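Local atomic coordinates of zonadhesin (Komagataella phaffii, PDB entry 5FX8), a protein that may take part in cell-cell adhesion at the yeast surface through salt bridges and hydrogen bonds, here represented by its N-terminal part with two cohesin-like domains. Residues N157-G161 with G162-F166; S233-P236 with V237-F240; L147-S150 with Q151-L155; S49-N52 with E53-F56. One frame throughout, in Å; residues are numbered along the deposited sequence.

Interaction 1. Residues N157-G161 with G162-F166; sequences NAVTG and GVEWF
Asn157 and Glu164 meet through their backbones: Glu164 N donates to Asn157 O over 2.9 Å, nearly straight at 169° and in the carbonyl plane. The return bond, from Asn157 N to Glu164 O, is bent and weak. Nearer the turn, Val159 N gives its hydrogen to Gly162 O over 2.8 Å; this bond is also nearly straight, although the donor stands well above the carbonyl plane. The two segments thus form the turn end of the antiparallel hairpin made by strands 153-158 and 162-170 in the second cohesin-like domain, with Ala158 opposite Val163 as a non-hydrogen-bonded pair. Thr160 centres an inverse gamma turn, and the peptide from Gly161 to Gly162 is cis. On the outer strand, Asn157 has CG anti to its carbonyl carbon (chi1 -67°), which carries the amide to the Phe166 ring; ND2 lies over one face, 3.5 Å from Phe166 CE2, with the amide and ring planes 59° apart. Val159 CG2 rests 3.5 Å from Gly162 CA. Glu164 runs out fully extended, and its OE2 is hydrogen-bonded to Ser264 OG on strand 260-268, with Lys196 NZ as a long, weak ionic partner.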
ATOM      1  N   ASN C 157      15.333  -5.728  49.899  1.00 24.24           N
ATOM      2  CA  ASN C 157      16.702  -5.318  50.169  1.00 25.25           C
ATOM      3  C   ASN C 157      16.662  -4.220  51.208  1.00 27.27           C
ATOM      4  O   ASN C 157      16.078  -3.164  50.969  1.00 31.71           O
ATOM      5  CB  ASN C 157      17.421  -4.820  48.918  1.00 28.67           C
ATOM      6  CG  ASN C 157      17.670  -5.920  47.891  1.00 39.17           C
ATOM      7  OD1 ASN C 157      18.593  -6.730  48.034  1.00 38.93           O
ATOM      8  ND2 ASN C 157      16.857  -5.936  46.829  1.00 38.04           N
ATOM      9  N   ALA C 158      17.271  -4.448  52.355  1.00 26.64           N
ATOM     10  CA  ALA C 158      17.328  -3.388  53.345  1.00 27.07           C
ATOM     11  C   ALA C 158      18.225  -2.270  52.838  1.00 28.23           C
ATOM     12  O   ALA C 158      19.328  -2.521  52.353  1.00 33.71           O
ATOM     13  CB  ALA C 158      17.849  -3.925  54.671  1.00 25.97           C
ATOM     14  N   VAL C 159      17.756  -1.030  52.932  1.00 26.51           N
ATOM     15  CA  VAL C 159      18.592   0.123  52.644  1.00 27.80           C
ATOM     16  C   VAL C 159      18.435   1.131  53.779  1.00 30.62           C
ATOM     17  O   VAL C 159      17.634   0.957  54.695  1.00 29.82           O
ATOM     18  CB  VAL C 159      18.264   0.747  51.271  1.00 29.17           C
ATOM     19  CG1 VAL C 159      18.385  -0.305  50.193  1.00 31.72           C
ATOM     20  CG2 VAL C 159      16.864   1.325  51.250  1.00 28.09           C
ATOM     21  N   THR C 160      19.235   2.186  53.721  1.00 29.82           N
ATOM     22  CA  THR C 160      19.148   3.311  54.651  1.00 31.55           C
ATOM     23  C   THR C 160      17.814   4.054  54.546  1.00 35.55           C
ATOM     24  O   THR C 160      17.705   5.118  53.935  1.00 33.58           O
ATOM     25  CB  THR C 160      20.287   4.256  54.345  1.00 32.08           C
ATOM     26  OG1 THR C 160      21.497   3.502  54.263  1.00 33.72           O
ATOM     27  CG2 THR C 160      20.394   5.305  55.418  1.00 36.84           C
ATOM     28  N   GLY C 161      16.780   3.521  55.184  1.00 32.26           N
ATOM     29  CA  GLY C 161      15.461   4.069  54.931  1.00 31.56           C
ATOM     30  C   GLY C 161      14.265   3.347  55.505  1.00 33.36           C
ATOM     31  O   GLY C 161      13.614   3.891  56.373  1.00 47.75           O
ATOM     32  N   GLY C 162      13.943   2.155  55.015  1.00 29.56           N
ATOM     33  CA  GLY C 162      14.639   1.607  53.886  1.00 31.50           C
ATOM     34  C   GLY C 162      14.392   0.189  53.435  1.00 31.09           C
ATOM     35  O   GLY C 162      15.128  -0.698  53.833  1.00 35.96           O
ATOM     36  N   VAL C 163      13.390  -0.028  52.583  1.00 31.10           N
ATOM     37  CA  VAL C 163      13.277  -1.247  51.789  1.00 27.40           C
ATOM     38  C   VAL C 163      13.275  -0.862  50.327  1.00 26.60           C
ATOM     39  O   VAL C 163      12.467  -0.033  49.907  1.00 25.91           O
ATOM     40  CB  VAL C 163      11.991  -2.034  52.065  1.00 25.06           C
ATOM     41  CG1 VAL C 163      12.238  -3.487  51.775  1.00 25.46           C
ATOM     42  CG2 VAL C 163      11.518  -1.815  53.415  1.00 28.57           C
ATOM     43  N   GLU C 164      14.121  -1.499  49.547  1.00 26.87           N
ATOM     44  CA  GLU C 164      13.989  -1.469  48.105  1.00 24.76           C
ATOM     45  C   GLU C 164      13.369  -2.792  47.689  1.00 26.14           C
ATOM     46  O   GLU C 164      13.916  -3.858  47.988  1.00 24.11           O
ATOM     47  CB  GLU C 164      15.340  -1.245  47.443  1.00 26.18           C
ATOM     48  CG  GLU C 164      15.247  -0.975  45.964  1.00 26.53           C
ATOM     49  CD  GLU C 164      16.588  -0.721  45.328  1.00 33.20           C
ATOM     50  OE1 GLU C 164      17.638  -0.943  45.993  1.00 37.40           O
ATOM     51  OE2 GLU C 164      16.577  -0.298  44.148  1.00 32.29           O
ATOM     52  N   TRP C 165      12.198  -2.723  47.069  1.00 23.42           N
ATOM     53  CA  TRP C 165      11.523  -3.901  46.559  1.00 21.31           C
ATOM     54  C   TRP C 165      11.903  -4.105  45.108  1.00 23.24           C
ATOM     55  O   TRP C 165      12.046  -3.138  44.361  1.00 23.28           O
ATOM     56  CB  TRP C 165      10.014  -3.755  46.654  1.00 22.55           C
ATOM     57  CG  TRP C 165       9.476  -3.598  47.996  1.00 23.08           C
ATOM     58  CD1 TRP C 165       9.068  -2.443  48.580  1.00 26.86           C
ATOM     59  CD2 TRP C 165       9.227  -4.631  48.933  1.00 24.28           C
ATOM     60  NE1 TRP C 165       8.581  -2.689  49.831  1.00 24.93           N
ATOM     61  CE2 TRP C 165       8.674  -4.032  50.077  1.00 24.38           C
ATOM     62  CE3 TRP C 165       9.427  -6.011  48.924  1.00 24.40           C
ATOM     63  CZ2 TRP C 165       8.323  -4.762  51.206  1.00 21.93           C
ATOM     64  CZ3 TRP C 165       9.067  -6.739  50.041  1.00 23.74           C
ATOM     65  CH2 TRP C 165       8.518  -6.113  51.165  1.00 22.57           C
ATOM     66  N   PHE C 166      12.082  -5.367  44.719  1.00 21.67           N
ATOM     67  CA  PHE C 166      12.275  -5.761  43.328  1.00 20.95           C
ATOM     68  C   PHE C 166      11.156  -6.706  42.935  1.00 22.21           C
ATOM     69  O   PHE C 166      10.891  -7.679  43.640  1.00 26.96           O
ATOM     70  CB  PHE C 166      13.623  -6.451  43.096  1.00 22.43           C
ATOM     71  CG  PHE C 166      14.813  -5.531  43.165  1.00 23.18           C
ATOM     72  CD1 PHE C 166      14.658  -4.164  43.086  1.00 24.60           C
ATOM     73  CD2 PHE C 166      16.087  -6.038  43.306  1.00 23.05           C
ATOM     74  CE1 PHE C 166      15.741  -3.304  43.148  1.00 24.42           C
ATOM     75  CE2 PHE C 166      17.177  -5.182  43.375  1.00 29.30           C
ATOM     76  CZ  PHE C 166      16.994  -3.805  43.292  1.00 26.48           C
TER

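Interaction 2. Residues S233-P236 with V237-F240; sequences SGLP and VESF
Val237 carries most of this contact, turning its side chain to the carbonyl of Gly234 and the hydroxyl of Ser233 while its amide faces back into the preceding loop. Val237 N donates to Gly234 O over 3.1 Å, a weak bond with an angle of only 132° at the hydrogen. The same carbonyl oxygen is approached by the valine side chain, with Val237 CB 3.4 Å from Gly234 O and CG2 somewhat farther. Its other branch, CG1, extends anti to the backbone N (chi1 174°) and reaches to 4.0 Å from Ser233 OG. That hydroxyl has its own polar partner in the backbone O of Thr230. Pro236, joined to Leu235 by a cis peptide bond, occupies the third position of the bend; its ring lies against the Val237 amide, with Pro236 CB 3.4 Å from Val237 N, and packs on Phe251 and Tyr197. Leu235 starts out away from the strand, but its CD2 comes to 4.1 Å from Glu238 CG, beside the aliphatic part of that glutamate, whose OE1 is hydrogen-bonded to Asn178. Outside the chain, the loop meets linoleate 11-lipoxygenase from the same crystal: Ser233 O accepts from Arg391 and Leu235 N bonds to Tyr398, both of that chain. With its cis proline and the Gly234 carbonyl facing the Val237 amide, Gly234-Val237 is a type VIa beta turn leading into an outer strand of a five-stranded antiparallel sheet.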
ATOM      1  N   SER C 233       6.260   9.543  31.622  1.00 21.08           N
ATOM      2  CA  SER C 233       6.926   8.511  30.855  1.00 21.21           C
ATOM      3  C   SER C 233       5.946   7.814  29.916  1.00 19.14           C
ATOM      4  O   SER C 233       4.760   7.665  30.212  1.00 20.28           O
ATOM      5  CB  SER C 233       7.621   7.525  31.786  1.00 19.11           C
ATOM      6  OG  SER C 233       6.754   7.084  32.780  1.00 23.83           O
ATOM      7  N   GLY C 234       6.447   7.436  28.749  1.00 22.14           N
ATOM      8  CA  GLY C 234       5.675   6.732  27.759  1.00 19.87           C
ATOM      9  C   GLY C 234       5.957   5.248  27.754  1.00 16.68           C
ATOM     10  O   GLY C 234       6.515   4.683  28.700  1.00 16.27           O
ATOM     11  N   LEU C 235       5.558   4.608  26.676  1.00 14.16           N
ATOM     12  CA  LEU C 235       5.641   3.176  26.607  1.00 15.20           C
ATOM     13  C   LEU C 235       7.082   2.722  26.794  1.00 16.76           C
ATOM     14  O   LEU C 235       7.994   3.389  26.330  1.00 18.34           O
ATOM     15  CB  LEU C 235       5.057   2.697  25.299  1.00 14.20           C
ATOM     16  CG  LEU C 235       3.534   2.850  25.294  1.00 13.58           C
ATOM     17  CD1 LEU C 235       2.994   2.592  23.916  1.00 11.60           C
ATOM     18  CD2 LEU C 235       2.908   1.898  26.291  1.00 14.61           C
ATOM     19  N   PRO C 236       7.300   1.580  27.464  1.00 15.68           N
ATOM     20  CA  PRO C 236       6.378   0.519  27.850  1.00 16.53           C
ATOM     21  C   PRO C 236       5.427   0.819  28.993  1.00 18.70           C
ATOM     22  O   PRO C 236       4.516   0.036  29.186  1.00 19.82           O
ATOM     23  CB  PRO C 236       7.323  -0.604  28.252  1.00 18.99           C
ATOM     24  CG  PRO C 236       8.481   0.059  28.726  1.00 15.47           C
ATOM     25  CD  PRO C 236       8.674   1.211  27.815  1.00 15.80           C
ATOM     26  N   VAL C 237       5.622   1.913  29.719  1.00 17.98           N
ATOM     27  CA  VAL C 237       4.723   2.267  30.813  1.00 18.23           C
ATOM     28  C   VAL C 237       3.356   2.624  30.245  1.00 20.09           C
ATOM     29  O   VAL C 237       3.223   3.600  29.506  1.00 20.45           O
ATOM     30  CB  VAL C 237       5.300   3.430  31.626  1.00 16.91           C
ATOM     31  CG1 VAL C 237       4.328   3.907  32.655  1.00 18.97           C
ATOM     32  CG2 VAL C 237       6.538   3.000  32.291  1.00 18.21           C
ATOM     33  N   GLU C 238       2.331   1.852  30.605  1.00 19.69           N
ATOM     34  CA  GLU C 238       0.961   2.193  30.245  1.00 21.94           C
ATOM     35  C   GLU C 238       0.253   3.060  31.281  1.00 23.01           C
ATOM     36  O   GLU C 238      -0.627   3.844  30.918  1.00 20.42           O
ATOM     37  CB  GLU C 238       0.113   0.940  30.049  1.00 23.82           C
ATOM     38  CG  GLU C 238       0.644  -0.063  29.109  1.00 25.86           C
ATOM     39  CD  GLU C 238      -0.380  -1.144  28.833  1.00 39.61           C
ATOM     40  OE1 GLU C 238      -0.453  -2.132  29.610  1.00 36.45           O
ATOM     41  OE2 GLU C 238      -1.130  -0.989  27.841  1.00 40.91           O
ATOM     42  N   SER C 239       0.575   2.913  32.563  1.00 22.13           N
ATOM     43  CA  SER C 239      -0.094   3.677  33.608  1.00 23.08           C
ATOM     44  C   SER C 239       0.745   3.618  34.869  1.00 21.58           C
ATOM     45  O   SER C 239       1.479   2.656  35.083  1.00 24.87           O
ATOM     46  CB  SER C 239      -1.482   3.124  33.876  1.00 21.72           C
ATOM     47  OG  SER C 239      -1.337   1.753  34.140  1.00 25.50           O
ATOM     48  N   PHE C 240       0.626   4.644  35.705  1.00 22.04           N
ATOM     49  CA  PHE C 240       1.481   4.732  36.888  1.00 24.38           C
ATOM     50  C   PHE C 240       0.815   5.613  37.938  1.00 25.31           C
ATOM     51  O   PHE C 240       0.738   6.829  37.761  1.00 29.19           O
ATOM     52  CB  PHE C 240       2.852   5.269  36.499  1.00 22.92           C
ATOM     53  CG  PHE C 240       3.709   5.644  37.650  1.00 23.13           C
ATOM     54  CD1 PHE C 240       4.065   4.704  38.606  1.00 26.07           C
ATOM     55  CD2 PHE C 240       4.183   6.926  37.772  1.00 21.64           C
ATOM     56  CE1 PHE C 240       4.855   5.046  39.662  1.00 22.12           C
ATOM     57  CE2 PHE C 240       4.975   7.269  38.826  1.00 24.51           C
ATOM     58  CZ  PHE C 240       5.314   6.325  39.772  1.00 24.11           C
TER

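Interaction 3. Residues L147-S150 with Q151-L155; sequences LDRS and QPIKL
Asp148 reaches Gln151 with its side chain just beyond the Asx turn that it makes with Ser150, in the loop leading into edge strand 153-158 of the second cohesin-like domain. The polar contacts centre on its carboxylate, which a CG opposite the backbone N (chi1 -176°) extends over the bend. OD1 accepts twice, from Ser150 N over 3.3 Å, from above the carboxylate plane, and from Ser150 OG on its syn side. OD2 takes the hydrogen of Gln151 NE2 over 3.2 Å at 172°; the donor lies nearly in line with the C-O bond, and the carboxylate and amide planes are 71° apart. Three bonds thus fix the rotation of the carboxylate. The apolar contacts centre on Ile153: its CD1 lies 3.8 Å from Leu147 CG, the side chains crossing at about a right angle. Leu147 CD2 approaches Leu155 CD1. The Ile153 CG2 methyl meets the carbonyl oxygen of Asp148. The guanidinium of Arg149, salt-bridged through NH1 to Asp168, has Leu147 CD2 over one face, toward the rim, and NH1 3.5 Å from Ile153 CD1. A water lying at its edge accepts from Arg149 NH1 and donates to both Asp148 O and Gln151 O, the latter at 2.8 Å.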
ATOM      1  N   LEU C 147      17.708 -17.851  41.242  1.00 24.78           N
ATOM      2  CA  LEU C 147      16.434 -17.164  41.266  1.00 23.89           C
ATOM      3  C   LEU C 147      15.424 -17.895  40.401  1.00 25.34           C
ATOM      4  O   LEU C 147      15.752 -18.390  39.325  1.00 27.56           O
ATOM      5  CB  LEU C 147      16.619 -15.732  40.780  1.00 26.36           C
ATOM      6  CG  LEU C 147      16.512 -14.533  41.711  1.00 24.65           C
ATOM      7  CD1 LEU C 147      16.814 -14.903  43.130  1.00 24.98           C
ATOM      8  CD2 LEU C 147      17.466 -13.468  41.236  1.00 26.46           C
ATOM      9  N   ASP C 148      14.192 -17.966  40.880  1.00 25.55           N
ATOM     10  CA  ASP C 148      13.114 -18.601  40.133  1.00 26.39           C
ATOM     11  C   ASP C 148      12.735 -17.725  38.940  1.00 32.23           C
ATOM     12  O   ASP C 148      12.147 -16.654  39.109  1.00 32.94           O
ATOM     13  CB  ASP C 148      11.931 -18.818  41.063  1.00 27.82           C
ATOM     14  CG  ASP C 148      10.820 -19.560  40.410  1.00 29.36           C
ATOM     15  OD1 ASP C 148      11.035 -20.016  39.288  1.00 36.49           O
ATOM     16  OD2 ASP C 148       9.747 -19.721  41.017  1.00 28.90           O
ATOM     17  N   ARG C 149      13.066 -18.167  37.727  1.00 31.48           N
ATOM     18  CA  ARG C 149      12.802 -17.379  36.531  1.00 26.81           C
ATOM     19  C   ARG C 149      11.675 -17.964  35.706  1.00 26.62           C
ATOM     20  O   ARG C 149      11.705 -17.889  34.481  1.00 32.85           O
ATOM     21  CB  ARG C 149      14.055 -17.242  35.670  1.00 29.63           C
ATOM     22  CG  ARG C 149      15.187 -16.439  36.294  1.00 28.85           C
ATOM     23  CD  ARG C 149      14.659 -15.196  36.971  1.00 28.57           C
ATOM     24  NE  ARG C 149      15.672 -14.171  37.158  1.00 23.22           N
ATOM     25  CZ  ARG C 149      15.442 -13.050  37.818  1.00 24.07           C
ATOM     26  NH1 ARG C 149      14.253 -12.855  38.343  1.00 24.83           N
ATOM     27  NH2 ARG C 149      16.382 -12.136  37.959  1.00 25.05           N
ATOM     28  N   SER C 150      10.683 -18.553  36.360  1.00 28.10           N
ATOM     29  CA  SER C 150       9.537 -19.155  35.691  1.00 28.80           C
ATOM     30  C   SER C 150       8.231 -18.465  36.030  1.00 28.48           C
ATOM     31  O   SER C 150       7.178 -18.904  35.570  1.00 28.04           O
ATOM     32  CB  SER C 150       9.417 -20.634  36.062  1.00 30.39           C
ATOM     33  OG  SER C 150       8.728 -20.774  37.304  1.00 43.15           O
ATOM     34  N   GLN C 151       8.266 -17.429  36.838  1.00 27.44           N
ATOM     35  CA  GLN C 151       7.076 -16.696  37.199  1.00 23.76           C
ATOM     36  C   GLN C 151       7.532 -15.395  37.828  1.00 25.23           C
ATOM     37  O   GLN C 151       8.721 -15.240  38.109  1.00 26.33           O
ATOM     38  CB  GLN C 151       6.215 -17.511  38.152  1.00 26.90           C
ATOM     39  CG  GLN C 151       6.949 -17.970  39.372  1.00 29.32           C
ATOM     40  CD  GLN C 151       6.037 -18.649  40.357  1.00 29.91           C
ATOM     41  OE1 GLN C 151       4.838 -18.418  40.342  1.00 30.65           O
ATOM     42  NE2 GLN C 151       6.599 -19.496  41.218  1.00 29.15           N
ATOM     43  N   PRO C 152       6.649 -14.430  38.036  1.00 24.58           N
ATOM     44  CA  PRO C 152       7.056 -13.219  38.749  1.00 23.15           C
ATOM     45  C   PRO C 152       7.482 -13.539  40.172  1.00 23.80           C
ATOM     46  O   PRO C 152       6.795 -14.260  40.893  1.00 23.72           O
ATOM     47  CB  PRO C 152       5.792 -12.363  38.725  1.00 24.50           C
ATOM     48  CG  PRO C 152       5.026 -12.883  37.581  1.00 26.68           C
ATOM     49  CD  PRO C 152       5.270 -14.331  37.548  1.00 24.50           C
ATOM     50  N   ILE C 153       8.618 -12.981  40.573  1.00 20.78           N
ATOM     51  CA  ILE C 153       9.100 -13.090  41.935  1.00 22.75           C
ATOM     52  C   ILE C 153       9.206 -11.693  42.540  1.00 24.05           C
ATOM     53  O   ILE C 153       9.107 -10.689  41.847  1.00 28.73           O
ATOM     54  CB  ILE C 153      10.438 -13.832  42.024  1.00 22.33           C
ATOM     55  CG1 ILE C 153      11.516 -13.074  41.269  1.00 22.71           C
ATOM     56  CG2 ILE C 153      10.282 -15.223  41.487  1.00 24.74           C
ATOM     57  CD1 ILE C 153      12.852 -13.703  41.402  1.00 22.72           C
ATOM     58  N   LYS C 154       9.393 -11.651  43.864  1.00 23.62           N
ATOM     59  CA  LYS C 154       9.540 -10.432  44.646  1.00 19.63           C
ATOM     60  C   LYS C 154      10.787 -10.560  45.516  1.00 21.28           C
ATOM     61  O   LYS C 154      11.042 -11.627  46.067  1.00 22.91           O
ATOM     62  CB  LYS C 154       8.299 -10.209  45.504  1.00 20.14           C
ATOM     63  CG  LYS C 154       8.042  -8.761  45.786  1.00 23.65           C
ATOM     64  CD  LYS C 154       7.795  -8.498  47.223  1.00 22.26           C
ATOM     65  CE  LYS C 154       6.580  -9.198  47.676  1.00 26.69           C
ATOM     66  NZ  LYS C 154       6.331  -8.860  49.090  1.00 29.30           N
ATOM     67  N   LEU C 155      11.579  -9.493  45.635  1.00 23.67           N
ATOM     68  CA  LEU C 155      12.807  -9.503  46.432  1.00 21.36           C
ATOM     69  C   LEU C 155      12.867  -8.281  47.347  1.00 21.29           C
ATOM     70  O   LEU C 155      12.413  -7.204  46.963  1.00 26.21           O
ATOM     71  CB  LEU C 155      14.052  -9.543  45.528  1.00 20.35           C
ATOM     72  CG  LEU C 155      14.150 -10.727  44.553  1.00 22.45           C
ATOM     73  CD1 LEU C 155      15.388 -10.634  43.696  1.00 21.71           C
ATOM     74  CD2 LEU C 155      14.132 -12.055  45.260  1.00 20.99           C
TER
HETATM   75  O   HOH W   1      11.450 -14.481  37.955  1.00 23.90           O

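Interaction 4. Residues S49-N52 with E53-F56; sequences SIPN and ELEF
A type I beta turn from Pro51 to Leu54 links strand 45-49 to the short strand 54-55 in the first cohesin-like domain. It is closed by Leu54 N donating to Pro51 O over 3.0 Å, at 156°, with the donor 38° out of the carbonyl plane. Glu53, at the third position of the turn, folds back instead of reaching outward: CG sits between the backbone N and the carbonyl carbon, and a bend at chi2 (-93°) brings the carboxylate up to the CB corner of the proline ring. Glu53 CD thereby comes to 3.5 Å from Pro51 CB, and OE2 is held by a hydrogen bond from outside the turn, with His127 NE2. Two apolar pairs accompany the turn. Ile50 CG2 meets Leu54 CB at 3.8 Å, the side chains crossing at about a right angle, whereas Pro51 and Leu54 run alongside each other in the same direction, with Pro51 CG 4.1 Å from Leu54 CD1. Leu54 continues into the domain interior, packing on Phe129 and Phe131 of strand 126-132 and on Leu112 and Leu114 of strand 101-114, the strand with which 54-55 pairs antiparallel.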
ATOM      1  N   SER C  49      28.328 -23.886  68.639  1.00 26.68           N
ATOM      2  CA  SER C  49      28.987 -22.956  67.746  1.00 23.73           C
ATOM      3  C   SER C  49      28.133 -22.781  66.505  1.00 23.85           C
ATOM      4  O   SER C  49      27.498 -23.723  66.036  1.00 27.04           O
ATOM      5  CB  SER C  49      30.372 -23.454  67.377  1.00 24.14           C
ATOM      6  OG  SER C  49      30.263 -24.640  66.628  1.00 28.30           O
ATOM      7  N   ILE C  50      28.065 -21.554  66.023  1.00 23.90           N
ATOM      8  CA  ILE C  50      27.350 -21.219  64.798  1.00 25.22           C
ATOM      9  C   ILE C  50      28.395 -21.048  63.703  1.00 24.52           C
ATOM     10  O   ILE C  50      29.384 -20.344  63.922  1.00 28.90           O
ATOM     11  CB  ILE C  50      26.509 -19.936  64.969  1.00 31.63           C
ATOM     12  CG1 ILE C  50      25.131 -20.230  65.566  1.00 23.81           C
ATOM     13  CG2 ILE C  50      26.315 -19.225  63.642  1.00 26.24           C
ATOM     14  CD1 ILE C  50      25.155 -20.686  66.971  1.00 21.74           C
ATOM     15  N   PRO C  51      28.241 -21.691  62.549  1.00 25.85           N
ATOM     16  CA  PRO C  51      29.236 -21.541  61.481  1.00 26.19           C
ATOM     17  C   PRO C  51      29.336 -20.108  60.999  1.00 24.21           C
ATOM     18  O   PRO C  51      28.350 -19.387  60.939  1.00 27.31           O
ATOM     19  CB  PRO C  51      28.706 -22.461  60.379  1.00 27.18           C
ATOM     20  CG  PRO C  51      27.288 -22.655  60.686  1.00 25.62           C
ATOM     21  CD  PRO C  51      27.162 -22.609  62.165  1.00 25.56           C
ATOM     22  N   ASN C  52      30.549 -19.701  60.629  1.00 27.65           N
ATOM     23  CA  ASN C  52      30.794 -18.301  60.287  1.00 28.18           C
ATOM     24  C   ASN C  52      29.925 -17.797  59.142  1.00 27.44           C
ATOM     25  O   ASN C  52      29.777 -16.586  58.991  1.00 27.40           O
ATOM     26  CB  ASN C  52      32.260 -18.105  59.939  1.00 29.54           C
ATOM     27  CG  ASN C  52      33.162 -18.554  61.047  1.00 35.83           C
ATOM     28  OD1 ASN C  52      32.813 -18.414  62.215  1.00 39.90           O
ATOM     29  ND2 ASN C  52      34.314 -19.122  60.702  1.00 33.19           N
ATOM     30  N   GLU C  53      29.355 -18.684  58.328  1.00 26.08           N
ATOM     31  CA  GLU C  53      28.579 -18.211  57.198  1.00 27.09           C
ATOM     32  C   GLU C  53      27.231 -17.656  57.634  1.00 28.16           C
ATOM     33  O   GLU C  53      26.626 -16.889  56.878  1.00 26.60           O
ATOM     34  CB  GLU C  53      28.403 -19.328  56.161  1.00 27.96           C
ATOM     35  CG  GLU C  53      27.924 -20.644  56.713  1.00 27.42           C
ATOM     36  CD  GLU C  53      29.046 -21.568  57.062  1.00 26.78           C
ATOM     37  OE1 GLU C  53      30.096 -21.093  57.529  1.00 27.20           O
ATOM     38  OE2 GLU C  53      28.881 -22.778  56.844  1.00 29.50           O
ATOM     39  N   LEU C  54      26.767 -18.011  58.837  1.00 26.94           N
ATOM     40  CA  LEU C  54      25.546 -17.474  59.426  1.00 25.05           C
ATOM     41  C   LEU C  54      25.850 -16.277  60.314  1.00 21.32           C
ATOM     42  O   LEU C  54      26.900 -16.196  60.941  1.00 25.45           O
ATOM     43  CB  LEU C  54      24.820 -18.544  60.228  1.00 24.08           C
ATOM     44  CG  LEU C  54      24.420 -19.767  59.415  1.00 24.98           C
ATOM     45  CD1 LEU C  54      23.726 -20.744  60.271  1.00 24.73           C
ATOM     46  CD2 LEU C  54      23.531 -19.371  58.292  1.00 23.17           C
ATOM     47  N   GLU C  55      24.929 -15.327  60.337  1.00 24.15           N
ATOM     48  CA  GLU C  55      25.114 -14.104  61.096  1.00 23.62           C
ATOM     49  C   GLU C  55      23.791 -13.668  61.694  1.00 20.50           C
ATOM     50  O   GLU C  55      22.729 -13.894  61.118  1.00 20.90           O
ATOM     51  CB  GLU C  55      25.688 -12.991  60.224  1.00 24.45           C
ATOM     52  CG  GLU C  55      27.127 -13.238  59.823  1.00 33.62           C
ATOM     53  CD  GLU C  55      27.780 -12.039  59.191  1.00 33.88           C
ATOM     54  OE1 GLU C  55      27.057 -11.221  58.588  1.00 43.79           O
ATOM     55  OE2 GLU C  55      29.018 -11.915  59.308  1.00 38.48           O
ATOM     56  N   PHE C  56      23.863 -13.077  62.876  1.00 20.31           N
ATOM     57  CA  PHE C  56      22.720 -12.391  63.454  1.00 19.30           C
ATOM     58  C   PHE C  56      22.623 -11.028  62.819  1.00 18.83           C
ATOM     59  O   PHE C  56      23.646 -10.444  62.473  1.00 21.03           O
ATOM     60  CB  PHE C  56      22.877 -12.231  64.958  1.00 19.56           C
ATOM     61  CG  PHE C  56      22.548 -13.448  65.725  1.00 19.31           C
ATOM     62  CD1 PHE C  56      21.265 -13.680  66.137  1.00 18.89           C
ATOM     63  CD2 PHE C  56      23.514 -14.355  66.033  1.00 17.28           C
ATOM     64  CE1 PHE C  56      20.950 -14.780  66.841  1.00 16.26           C
ATOM     65  CE2 PHE C  56      23.202 -15.466  66.726  1.00 20.20           C
ATOM     66  CZ  PHE C  56      21.905 -15.676  67.137  1.00 19.66           C
TER

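Interactions 1 and 3 share strand 153-158 and touch: 147-155 leads the chain into it and 157-166 turns it back at the other end, the two joined by a probable hydrogen bond between Phe166 O and Leu155 N (2.8 Å). Their centres are 18 Å apart. Interaction 2 begins an outer strand of the other five-stranded sheet of the second cohesin-like domain, its centre 24 Å from that of interaction 1, and it alone of the four meets the lipoxygenase chain. Interaction 4 belongs to the first cohesin-like domain; its centre lies 27 Å from interaction 3 and 45 Å from interaction 2, on the opposite side of the chain's centre from both.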